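PDB 2YQU: 2-oxoglutarate dehydrogenase E3 component from Thermus thermophilus, which probably oxidises protein-bound dihydrolipoyl groups with NAD(+), using FAD and a redox-active disulfide, as the E3 component of 2-oxoacid dehydrogenase complexes. Local coordinates for residues K63-G67 and A68-G72; V73-L77 and P78-A82; P204-D207 and L208-R212; E354-A358 and Q359-Y363. All blocks are in the same frame, centred on the assembly; numbering follows the deposited sequence.

Contact 1. Residues K63-G67 and A68-G72; sequences KGLLG and AKVKG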
loop_
_atom_site.group_PDB
_atom_site.type_symbol
_atom_site.label_atom_id
_atom_site.label_comp_id
_atom_site.label_asym_id
_atom_site.label_seq_id
_atom_site.Cartn_x
_atom_site.Cartn_y
_atom_site.Cartn_z
ATOM N N LYS A 63 -16.525 -8.885 -14.652
ATOM C CA LYS A 63 -16.407 -10.262 -14.171
ATOM C C LYS A 63 -17.441 -10.563 -13.082
ATOM O O LYS A 63 -17.823 -11.717 -12.889
ATOM C CB LYS A 63 -14.991 -10.539 -13.651
ATOM C CG LYS A 63 -13.939 -10.618 -14.754
ATOM C CD LYS A 63 -12.688 -11.363 -14.302
ATOM C CE LYS A 63 -11.835 -10.522 -13.362
ATOM N NZ LYS A 63 -10.460 -11.090 -13.204
ATOM N N GLY A 64 -17.891 -9.525 -12.379
ATOM C CA GLY A 64 -18.828 -9.679 -11.278
ATOM C C GLY A 64 -18.231 -9.241 -9.958
ATOM O O GLY A 64 -17.062 -9.500 -9.666
ATOM N N LEU A 65 -19.041 -8.557 -9.159
ATOM C CA LEU A 65 -18.640 -8.127 -7.825
ATOM C C LEU A 65 -19.271 -9.028 -6.780
ATOM O O LEU A 65 -20.441 -9.398 -6.911
ATOM C CB LEU A 65 -19.096 -6.695 -7.589
ATOM C CG LEU A 65 -18.599 -5.682 -8.618
ATOM C CD1 LEU A 65 -19.134 -4.300 -8.263
ATOM C CD2 LEU A 65 -17.066 -5.684 -8.708
ATOM N N LEU A 66 -18.507 -9.359 -5.741
ATOM C CA LEU A 66 -19.024 -10.143 -4.619
ATOM C C LEU A 66 -20.168 -9.381 -3.954
ATOM O O LEU A 66 -20.038 -8.189 -3.670
ATOM C CB LEU A 66 -17.923 -10.426 -3.583
ATOM C CG LEU A 66 -16.810 -11.390 -3.994
ATOM C CD1 LEU A 66 -15.574 -11.194 -3.118
ATOM C CD2 LEU A 66 -17.281 -12.839 -3.954
ATOM N N GLY A 67 -21.283 -10.075 -3.717
ATOM C CA GLY A 67 -22.431 -9.505 -3.036
ATOM C C GLY A 67 -23.322 -8.611 -3.880
ATOM O O GLY A 67 -24.086 -7.831 -3.325
ATOM N N ALA A 68 -23.223 -8.708 -5.207
ATOM C CA ALA A 68 -24.027 -7.860 -6.092
ATOM C C ALA A 68 -24.177 -8.416 -7.504
ATOM O O ALA A 68 -23.378 -9.228 -7.956
ATOM C CB ALA A 68 -23.449 -6.449 -6.149
ATOM N N LYS A 69 -25.225 -7.962 -8.186
ATOM C CA LYS A 69 -25.431 -8.246 -9.600
ATOM C C LYS A 69 -25.283 -6.936 -10.364
ATOM O O LYS A 69 -26.057 -6.002 -10.174
ATOM C CB LYS A 69 -26.818 -8.857 -9.836
ATOM C CG LYS A 69 -27.270 -8.920 -11.313
ATOM C CD LYS A 69 -26.618 -10.071 -12.084
ATOM C CE LYS A 69 -27.413 -10.425 -13.346
ATOM N NZ LYS A 69 -26.540 -10.637 -14.533
ATOM N N VAL A 70 -24.281 -6.882 -11.228
ATOM C CA VAL A 70 -24.043 -5.720 -12.071
ATOM C C VAL A 70 -24.788 -5.988 -13.369
ATOM O O VAL A 70 -24.460 -6.922 -14.095
ATOM C CB VAL A 70 -22.532 -5.518 -12.309
ATOM C CG1 VAL A 70 -22.263 -4.364 -13.248
ATOM C CG2 VAL A 70 -21.828 -5.266 -10.984
ATOM N N LYS A 71 -25.806 -5.178 -13.633
ATOM C CA LYS A 71 -26.709 -5.395 -14.760
ATOM C C LYS A 71 -26.054 -5.092 -16.106
ATOM O O LYS A 71 -26.423 -5.665 -17.133
ATOM C CB LYS A 71 -27.966 -4.527 -14.589
ATOM C CG LYS A 71 -28.813 -4.864 -13.369
ATOM C CD LYS A 71 -29.440 -6.239 -13.515
ATOM C CE LYS A 71 -30.465 -6.532 -12.440
ATOM N NZ LYS A 71 -31.406 -7.599 -12.897
ATOM N N GLY A 72 -25.084 -4.185 -16.103
ATOM C CA GLY A 72 -24.379 -3.847 -17.326
ATOM C C GLY A 72 -23.215 -2.900 -17.106
ATOM O O GLY A 72 -23.312 -1.960 -16.316
HETATM O O HOH W 1 -21.741 -9.605 -9.683
#
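Leu65 and Val70 touch across a type II beta turn that runs from Leu65 to Ala68 and leads the chain from helix 45-63 into strand 68-75. The Leu65 side chain leaves the backbone with CG anti to its own carbonyl carbon (chi1 -56°), which carries the branch point over to the strand. Leu65 CB stays 4.6 Å from Val70 CG2. One bond further out, CG lies 4.0 Å from Val70 CG2, and at the tip Leu65 CD1 comes to 3.9 Å from the same methyl. Val70 answers with a single branch: CG2 stands beside its backbone N, and the two side chains meet at a slant. This is an ordinary apolar contact across the mouth of the turn, and Leu65 also packs on Ala61 of the second subunit.

The turn itself is closed weakly, since Ala68 N reaches Leu65 O at 3.3 Å with an N-H...O angle of only 139°. Gly67 occupies the third position with phi 79°, a backbone angle that favours glycine; Gly64, also at positive phi, has already brought the chain out of the helix. Beyond the turn, Lys69 and Val70 pair antiparallel with a strand of the second subunit, so the turn leads the chain directly into an intersubunit sheet. A water sits between the two arms; its approach to Ala68 O is too short to be relied on, but it accepts a weak bond from Leu65 N at 2.9 Å.

Contact 2. Residues V73-L77 and P78-A82; sequences VELDL and PALMA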
loop_
_atom_site.group_PDB
_atom_site.type_symbol
_atom_site.label_atom_id
_atom_site.label_comp_id
_atom_site.label_asym_id
_atom_site.label_seq_id
_atom_site.Cartn_x
_atom_site.Cartn_y
_atom_site.Cartn_z
ATOM N N VAL A 73 -22.116 -3.158 -17.805
ATOM C CA VAL A 73 -20.962 -2.259 -17.819
ATOM C C VAL A 73 -20.514 -2.085 -19.266
ATOM O O VAL A 73 -20.049 -3.030 -19.895
ATOM C CB VAL A 73 -19.788 -2.804 -16.977
ATOM C CG1 VAL A 73 -18.641 -1.792 -16.927
ATOM C CG2 VAL A 73 -20.250 -3.158 -15.578
ATOM N N GLU A 74 -20.680 -0.875 -19.782
ATOM C CA GLU A 74 -20.363 -0.548 -21.163
ATOM C C GLU A 74 -19.146 0.351 -21.160
ATOM O O GLU A 74 -19.123 1.352 -20.466
ATOM C CB GLU A 74 -21.540 0.190 -21.825
ATOM C CG GLU A 74 -21.399 0.376 -23.336
ATOM C CD GLU A 74 -22.325 1.432 -23.933
ATOM O OE1 GLU A 74 -22.121 1.772 -25.114
ATOM O OE2 GLU A 74 -23.247 1.927 -23.251
ATOM N N LEU A 75 -18.138 -0.005 -21.946
ATOM C CA LEU A 75 -16.999 0.869 -22.159
ATOM C C LEU A 75 -17.474 2.171 -22.791
ATOM O O LEU A 75 -18.302 2.170 -23.712
ATOM C CB LEU A 75 -15.956 0.185 -23.053
ATOM C CG LEU A 75 -14.859 1.085 -23.638
ATOM C CD1 LEU A 75 -13.950 1.639 -22.542
ATOM C CD2 LEU A 75 -14.052 0.324 -24.670
ATOM N N ASP A 76 -16.958 3.274 -22.257
ATOM C CA ASP A 76 -17.168 4.612 -22.783
ATOM C C ASP A 76 -15.775 5.120 -23.142
ATOM O O ASP A 76 -15.128 5.803 -22.349
ATOM C CB ASP A 76 -17.854 5.480 -21.712
ATOM C CG ASP A 76 -18.194 6.876 -22.194
ATOM O OD1 ASP A 76 -17.679 7.308 -23.242
ATOM O OD2 ASP A 76 -18.955 7.638 -21.558
ATOM N N LEU A 77 -15.307 4.756 -24.334
ATOM C CA LEU A 77 -13.928 5.043 -24.733
ATOM C C LEU A 77 -13.576 6.533 -24.747
ATOM O O LEU A 77 -12.497 6.887 -24.264
ATOM C CB LEU A 77 -13.583 4.386 -26.072
ATOM C CG LEU A 77 -12.102 4.352 -26.460
ATOM C CD1 LEU A 77 -11.215 3.830 -25.335
ATOM C CD2 LEU A 77 -11.926 3.506 -27.717
ATOM N N PRO A 78 -14.451 7.407 -25.264
ATOM C CA PRO A 78 -14.195 8.855 -25.200
ATOM C C PRO A 78 -13.998 9.349 -23.766
ATOM O O PRO A 78 -13.099 10.151 -23.534
ATOM C CB PRO A 78 -15.458 9.480 -25.814
ATOM C CG PRO A 78 -16.096 8.395 -26.605
ATOM C CD PRO A 78 -15.712 7.106 -25.967
ATOM N N ALA A 79 -14.810 8.852 -22.832
ATOM C CA ALA A 79 -14.704 9.241 -21.424
ATOM C C ALA A 79 -13.429 8.679 -20.791
ATOM O O ALA A 79 -12.795 9.354 -19.994
ATOM C CB ALA A 79 -15.933 8.785 -20.645
ATOM N N LEU A 80 -13.057 7.453 -21.168
ATOM C CA LEU A 80 -11.839 6.804 -20.684
ATOM C C LEU A 80 -10.610 7.600 -21.119
ATOM O O LEU A 80 -9.720 7.876 -20.315
ATOM C CB LEU A 80 -11.742 5.365 -21.215
ATOM C CG LEU A 80 -10.654 4.473 -20.591
ATOM C CD1 LEU A 80 -11.140 3.921 -19.276
ATOM C CD2 LEU A 80 -10.250 3.340 -21.522
ATOM N N MET A 81 -10.591 8.005 -22.383
ATOM C CA MET A 81 -9.466 8.749 -22.944
ATOM C C MET A 81 -9.454 10.184 -22.418
ATOM O O MET A 81 -8.387 10.769 -22.240
ATOM C CB MET A 81 -9.520 8.729 -24.473
ATOM C CG MET A 81 -9.256 7.358 -25.064
ATOM S SD MET A 81 -7.568 6.824 -24.777
ATOM C CE MET A 81 -7.621 5.195 -25.428
ATOM N N ALA A 82 -10.635 10.735 -22.145
ATOM C CA ALA A 82 -10.744 12.081 -21.596
ATOM C C ALA A 82 -10.140 12.129 -20.191
ATOM O O ALA A 82 -9.460 13.080 -19.846
ATOM C CB ALA A 82 -12.192 12.540 -21.574
#
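Asp76 and Ala79 make the closest side-chain meeting here, Asp76 CG lying 3.3 Å from Ala79 CB. The same carboxylate takes the Ala79 amide: Ala79 N donates to Asp76 OD1 at 3.3 Å, a fairly straight bond (156°) that arrives from above the carboxylate plane, 65° out of it. With CG anti to the backbone N (chi1 -176°), the acid folds forward over the first turn, and OD1 also lies against Pro78 CD.

These contacts define Asp76 as the N-cap of helix 77-102, immediately after strand 68-75. Regular helical bonding starts at once, Leu80 N donating to Asp76 O at 2.9 Å and Met81 N to Leu77 O at 2.9 Å. Pro78, which has no amide hydrogen to offer, sits in the first turn, where none is required by the helix.

On another side of the turn the apolar chains gather. Leu77 CD1 touches both Met81 CE, 3.8 Å away, and Leu80 CD2, 4.0 Å away; Leu77 and Met81 run side by side in the same direction, whereas Leu75 crosses Leu80 at about a right angle, CD1 to CD2. Farther out, Leu80 is buried against Leu51, Thr54 and Ile58 of helix 45-63, and Leu189 touches both Leu75 and Leu80. Val73 and Glu74 pair antiparallel with a strand of the second subunit, whose Ala68 packs on Asp76.

Contact 3. Residues P204-D207 and L208-R212; sequences PTMD and LEVSR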
loop_
_atom_site.group_PDB
_atom_site.type_symbol
_atom_site.label_atom_id
_atom_site.label_comp_id
_atom_site.label_asym_id
_atom_site.label_seq_id
_atom_site.Cartn_x
_atom_site.Cartn_y
_atom_site.Cartn_z
ATOM N N PRO A 204 11.790 -9.786 -17.906
ATOM C CA PRO A 204 13.137 -10.305 -17.628
ATOM C C PRO A 204 13.885 -9.640 -16.464
ATOM O O PRO A 204 14.827 -10.253 -15.966
ATOM C CB PRO A 204 13.881 -10.072 -18.951
ATOM C CG PRO A 204 13.173 -8.949 -19.587
ATOM C CD PRO A 204 11.718 -9.146 -19.236
ATOM N N THR A 205 13.490 -8.442 -16.042
ATOM C CA THR A 205 14.123 -7.775 -14.901
ATOM C C THR A 205 13.609 -8.294 -13.563
ATOM O O THR A 205 14.214 -8.025 -12.532
ATOM C CB THR A 205 13.913 -6.245 -14.937
ATOM O OG1 THR A 205 12.515 -5.931 -14.922
ATOM C CG2 THR A 205 14.434 -5.637 -16.234
ATOM N N MET A 206 12.477 -8.995 -13.580
ATOM C CA MET A 206 11.930 -9.595 -12.364
ATOM C C MET A 206 12.718 -10.838 -11.985
ATOM O O MET A 206 13.451 -11.405 -12.791
ATOM C CB MET A 206 10.455 -9.974 -12.551
ATOM C CG MET A 206 9.528 -8.812 -12.856
ATOM S SD MET A 206 9.392 -7.672 -11.467
ATOM C CE MET A 206 9.595 -6.093 -12.290
ATOM N N ASP A 207 12.553 -11.250 -10.732
ATOM C CA ASP A 207 13.002 -12.551 -10.259
ATOM C C ASP A 207 12.304 -13.639 -11.063
ATOM O O ASP A 207 11.123 -13.513 -11.378
ATOM C CB ASP A 207 12.666 -12.677 -8.781
ATOM C CG ASP A 207 13.183 -13.950 -8.153
ATOM O OD1 ASP A 207 12.478 -14.966 -8.206
ATOM O OD2 ASP A 207 14.272 -14.020 -7.549
ATOM N N LEU A 208 13.039 -14.695 -11.398
ATOM C CA LEU A 208 12.539 -15.717 -12.315
ATOM C C LEU A 208 11.237 -16.316 -11.813
ATOM O O LEU A 208 10.332 -16.554 -12.595
ATOM C CB LEU A 208 13.574 -16.830 -12.530
ATOM C CG LEU A 208 14.279 -16.955 -13.884
ATOM C CD1 LEU A 208 14.779 -15.626 -14.401
ATOM C CD2 LEU A 208 15.444 -17.947 -13.789
ATOM N N GLU A 209 11.156 -16.565 -10.509
ATOM C CA GLU A 209 9.935 -17.100 -9.893
ATOM C C GLU A 209 8.713 -16.209 -10.165
ATOM O O GLU A 209 7.623 -16.691 -10.464
ATOM C CB GLU A 209 10.140 -17.239 -8.383
ATOM C CG GLU A 209 9.346 -18.350 -7.728
ATOM C CD GLU A 209 9.936 -18.750 -6.392
ATOM O OE1 GLU A 209 10.128 -17.857 -5.539
ATOM O OE2 GLU A 209 10.207 -19.964 -6.193
ATOM N N VAL A 210 8.923 -14.903 -10.055
ATOM C CA VAL A 210 7.879 -13.907 -10.278
ATOM C C VAL A 210 7.485 -13.826 -11.758
ATOM O O VAL A 210 6.308 -13.744 -12.079
ATOM C CB VAL A 210 8.350 -12.535 -9.746
ATOM C CG1 VAL A 210 7.418 -11.421 -10.161
ATOM C CG2 VAL A 210 8.468 -12.587 -8.236
ATOM N N SER A 211 8.472 -13.847 -12.651
ATOM C CA SER A 211 8.223 -13.921 -14.095
ATOM C C SER A 211 7.349 -15.120 -14.444
ATOM O O SER A 211 6.376 -15.002 -15.182
ATOM C CB SER A 211 9.548 -14.015 -14.859
ATOM O OG SER A 211 10.195 -12.757 -14.916
ATOM N N ARG A 212 7.682 -16.274 -13.875
ATOM C CA ARG A 212 6.926 -17.499 -14.138
ATOM C C ARG A 212 5.498 -17.368 -13.630
ATOM O O ARG A 212 4.554 -17.749 -14.315
ATOM C CB ARG A 212 7.601 -18.711 -13.495
ATOM C CG ARG A 212 8.820 -19.198 -14.241
ATOM C CD ARG A 212 9.246 -20.621 -13.908
ATOM N NE ARG A 212 10.673 -20.783 -14.182
ATOM C CZ ARG A 212 11.653 -20.452 -13.345
ATOM N NH1 ARG A 212 11.392 -19.978 -12.129
ATOM N NH2 ARG A 212 12.913 -20.622 -13.721
HETATM O O HOH W 2 12.813 -12.786 -14.996
#
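Asp207 caps helix 208-221 at its N terminus: Glu209 N donates to Asp207 OD1 at 3.1 Å, bent to 137° and arriving 35° out of the carboxylate plane. Because CG is set opposite the backbone N, the carboxylate reaches forward to the first turn.

The tight part comprises Met206, Asp207, Val210 and Ser211, all buried, and is fixed by a much straighter bond (168°) from Ser211 N to Asp207 O at 3.0 Å. Met206 CB rests against both Val210 CG1, 4.1 Å away, and Ser211 OG, 3.7 Å away, while the rest of the methionine bends off toward Ile346 and Ala348 of strand 345-350. The Met206 side chain is about 5 Å from that of Val177, which binds NAD(+) in another structure of this protein; none is bound here. Ser211 OG bonds to Ile202 O and accepts from a water at 2.6 Å. Asp207 OD2 is held by the amide of Glu353.

The looser side belongs to Glu209, partly exposed, which runs on extended beyond CG. Lys387 forms a salt bridge to both acids and probably offsets their mutual repulsion, Glu209 OE1 lying 4.6 Å from Asp207 OD1.

Contact 4. Residues E354-A358 and Q359-Y363; sequences EELKA and QGIPY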
loop_
_atom_site.group_PDB
_atom_site.type_symbol
_atom_site.label_atom_id
_atom_site.label_comp_id
_atom_site.label_asym_id
_atom_site.label_seq_id
_atom_site.Cartn_x
_atom_site.Cartn_y
_atom_site.Cartn_z
ATOM N N GLU A 354 18.613 -14.849 -8.957
ATOM C CA GLU A 354 19.530 -15.059 -10.086
ATOM C C GLU A 354 20.812 -14.258 -9.901
ATOM O O GLU A 354 21.908 -14.782 -10.105
ATOM C CB GLU A 354 18.865 -14.684 -11.416
ATOM C CG GLU A 354 17.819 -15.682 -11.894
ATOM C CD GLU A 354 16.592 -15.696 -11.003
ATOM O OE1 GLU A 354 15.930 -14.638 -10.910
ATOM O OE2 GLU A 354 16.314 -16.744 -10.372
ATOM N N GLU A 355 20.666 -13.001 -9.486
ATOM C CA GLU A 355 21.809 -12.125 -9.259
ATOM C C GLU A 355 22.633 -12.584 -8.056
ATOM O O GLU A 355 23.854 -12.562 -8.114
ATOM C CB GLU A 355 21.364 -10.668 -9.098
ATOM C CG GLU A 355 20.835 -10.068 -10.393
ATOM C CD GLU A 355 20.153 -8.725 -10.217
ATOM O OE1 GLU A 355 20.433 -7.811 -11.016
ATOM O OE2 GLU A 355 19.334 -8.571 -9.293
ATOM N N LEU A 356 21.975 -13.018 -6.982
ATOM C CA LEU A 356 22.680 -13.506 -5.800
ATOM C C LEU A 356 23.489 -14.762 -6.124
ATOM O O LEU A 356 24.647 -14.864 -5.734
ATOM C CB LEU A 356 21.698 -13.805 -4.655
ATOM C CG LEU A 356 20.896 -12.619 -4.100
ATOM C CD1 LEU A 356 20.063 -13.051 -2.902
ATOM C CD2 LEU A 356 21.801 -11.452 -3.735
ATOM N N LYS A 357 22.878 -15.704 -6.842
ATOM C CA LYS A 357 23.557 -16.937 -7.236
ATOM C C LYS A 357 24.770 -16.637 -8.108
ATOM O O LYS A 357 25.816 -17.250 -7.936
ATOM C CB LYS A 357 22.616 -17.872 -7.996
ATOM C CG LYS A 357 21.557 -18.553 -7.149
ATOM C CD LYS A 357 20.461 -19.093 -8.062
ATOM C CE LYS A 357 19.511 -20.043 -7.369
ATOM N NZ LYS A 357 18.597 -20.666 -8.376
ATOM N N ALA A 358 24.628 -15.687 -9.029
ATOM C CA ALA A 358 25.713 -15.302 -9.932
ATOM C C ALA A 358 26.879 -14.660 -9.172
ATOM O O ALA A 358 28.042 -14.844 -9.541
ATOM C CB ALA A 358 25.193 -14.348 -11.012
ATOM N N GLN A 359 26.557 -13.930 -8.104
ATOM C CA GLN A 359 27.559 -13.238 -7.286
ATOM C C GLN A 359 28.125 -14.111 -6.172
ATOM O O GLN A 359 29.013 -13.671 -5.438
ATOM C CB GLN A 359 26.967 -11.969 -6.667
ATOM C CG GLN A 359 26.702 -10.866 -7.669
ATOM C CD GLN A 359 26.138 -9.615 -7.029
ATOM O OE1 GLN A 359 26.725 -8.542 -7.148
ATOM N NE2 GLN A 359 24.987 -9.742 -6.362
ATOM N N GLY A 360 27.607 -15.331 -6.038
ATOM C CA GLY A 360 28.054 -16.271 -5.022
ATOM C C GLY A 360 27.660 -15.942 -3.589
ATOM O O GLY A 360 28.253 -16.474 -2.649
ATOM N N ILE A 361 26.656 -15.084 -3.414
ATOM C CA ILE A 361 26.212 -14.665 -2.084
ATOM C C ILE A 361 25.264 -15.710 -1.485
ATOM O O ILE A 361 24.262 -16.066 -2.109
ATOM C CB ILE A 361 25.531 -13.274 -2.158
ATOM C CG1 ILE A 361 26.531 -12.226 -2.666
ATOM C CG2 ILE A 361 24.983 -12.866 -0.790
ATOM C CD1 ILE A 361 25.904 -10.916 -3.120
ATOM N N PRO A 362 25.568 -16.204 -0.286
ATOM C CA PRO A 362 24.702 -17.183 0.376
ATOM C C PRO A 362 23.487 -16.496 0.981
ATOM O O PRO A 362 23.651 -15.463 1.631
ATOM C CB PRO A 362 25.598 -17.754 1.472
ATOM C CG PRO A 362 26.519 -16.636 1.825
ATOM C CD PRO A 362 26.735 -15.858 0.552
ATOM N N TYR A 363 22.295 -17.039 0.747
ATOM C CA TYR A 363 21.069 -16.407 1.227
ATOM C C TYR A 363 20.010 -17.385 1.723
ATOM O O TYR A 363 20.058 -18.596 1.452
ATOM C CB TYR A 363 20.476 -15.490 0.141
ATOM C CG TYR A 363 20.034 -16.210 -1.114
ATOM C CD1 TYR A 363 18.699 -16.515 -1.329
ATOM C CD2 TYR A 363 20.955 -16.581 -2.086
ATOM C CE1 TYR A 363 18.288 -17.182 -2.475
ATOM C CE2 TYR A 363 20.562 -17.247 -3.236
ATOM C CZ TYR A 363 19.225 -17.541 -3.431
ATOM O OH TYR A 363 18.819 -18.199 -4.571
#
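Leu356 sets one methyl over a face of the Tyr363 ring: CD1 lies 3.9 Å from the ring centroid and 23° off the normal, a CH-pi contact displaced toward the rim, with Tyr363 CG the nearest ring atom at 3.6 Å. The tyrosine turns back to the helix because its CG lies between the backbone N and the carbonyl carbon (chi1 64°). The leucine chain runs at an angle across the ring, and Leu356 CB adds contacts to CD2 and CE2, along one side of it. The other leucine methyl, CD2, points to Ile361 CD1 at 4.2 Å, so the two branches of Leu356 serve different partners.

Lys357 approaches the ring from its edge, its extended chain passing the phenol with CE 3.4 Å from Tyr363 OH. That hydroxyl is hydrogen-bonded to Glu353 OE1. Leu356, Ile361 and Tyr363 all pack on Leu398 of strand 397-404, which places this small apolar group against the antiparallel sheet of the dimerisation domain.

The backbone explains how the chain comes round. Gln359 N still bonds to Glu355 O at 3.0 Å, but Ile361 N returns to Leu356 O at 3.1 Å, and Gly360 N makes a weak bond to Lys357 O. Gly360 has phi 71°, a conformation favouring glycine, and with the apolar Leu356-Ile361 contact this completes a Schellman motif at the C-terminal end of helix 353-359.

How the contacts relate
From the N terminus, contact 1 closes the turn between helix 45-63 and strand 68-75, and contact 2 follows directly where that strand enters helix 77-102. Both adjoin the second subunit, and their centres are 19 Å apart. Contact 3 caps the start of helix 208-221, after the loop that follows strand 192-196, some 33 Å from either by centres. Contact 4 ends helix 353-359 before strand 363-369, in the dimerisation domain. All four are in series along the chain; none crosses or encloses another. Contacts 3 and 4 nevertheless meet in space: Glu354 OE1 probably accepts a hydrogen bond from Leu208 N at 2.9 Å, linking the two family regions.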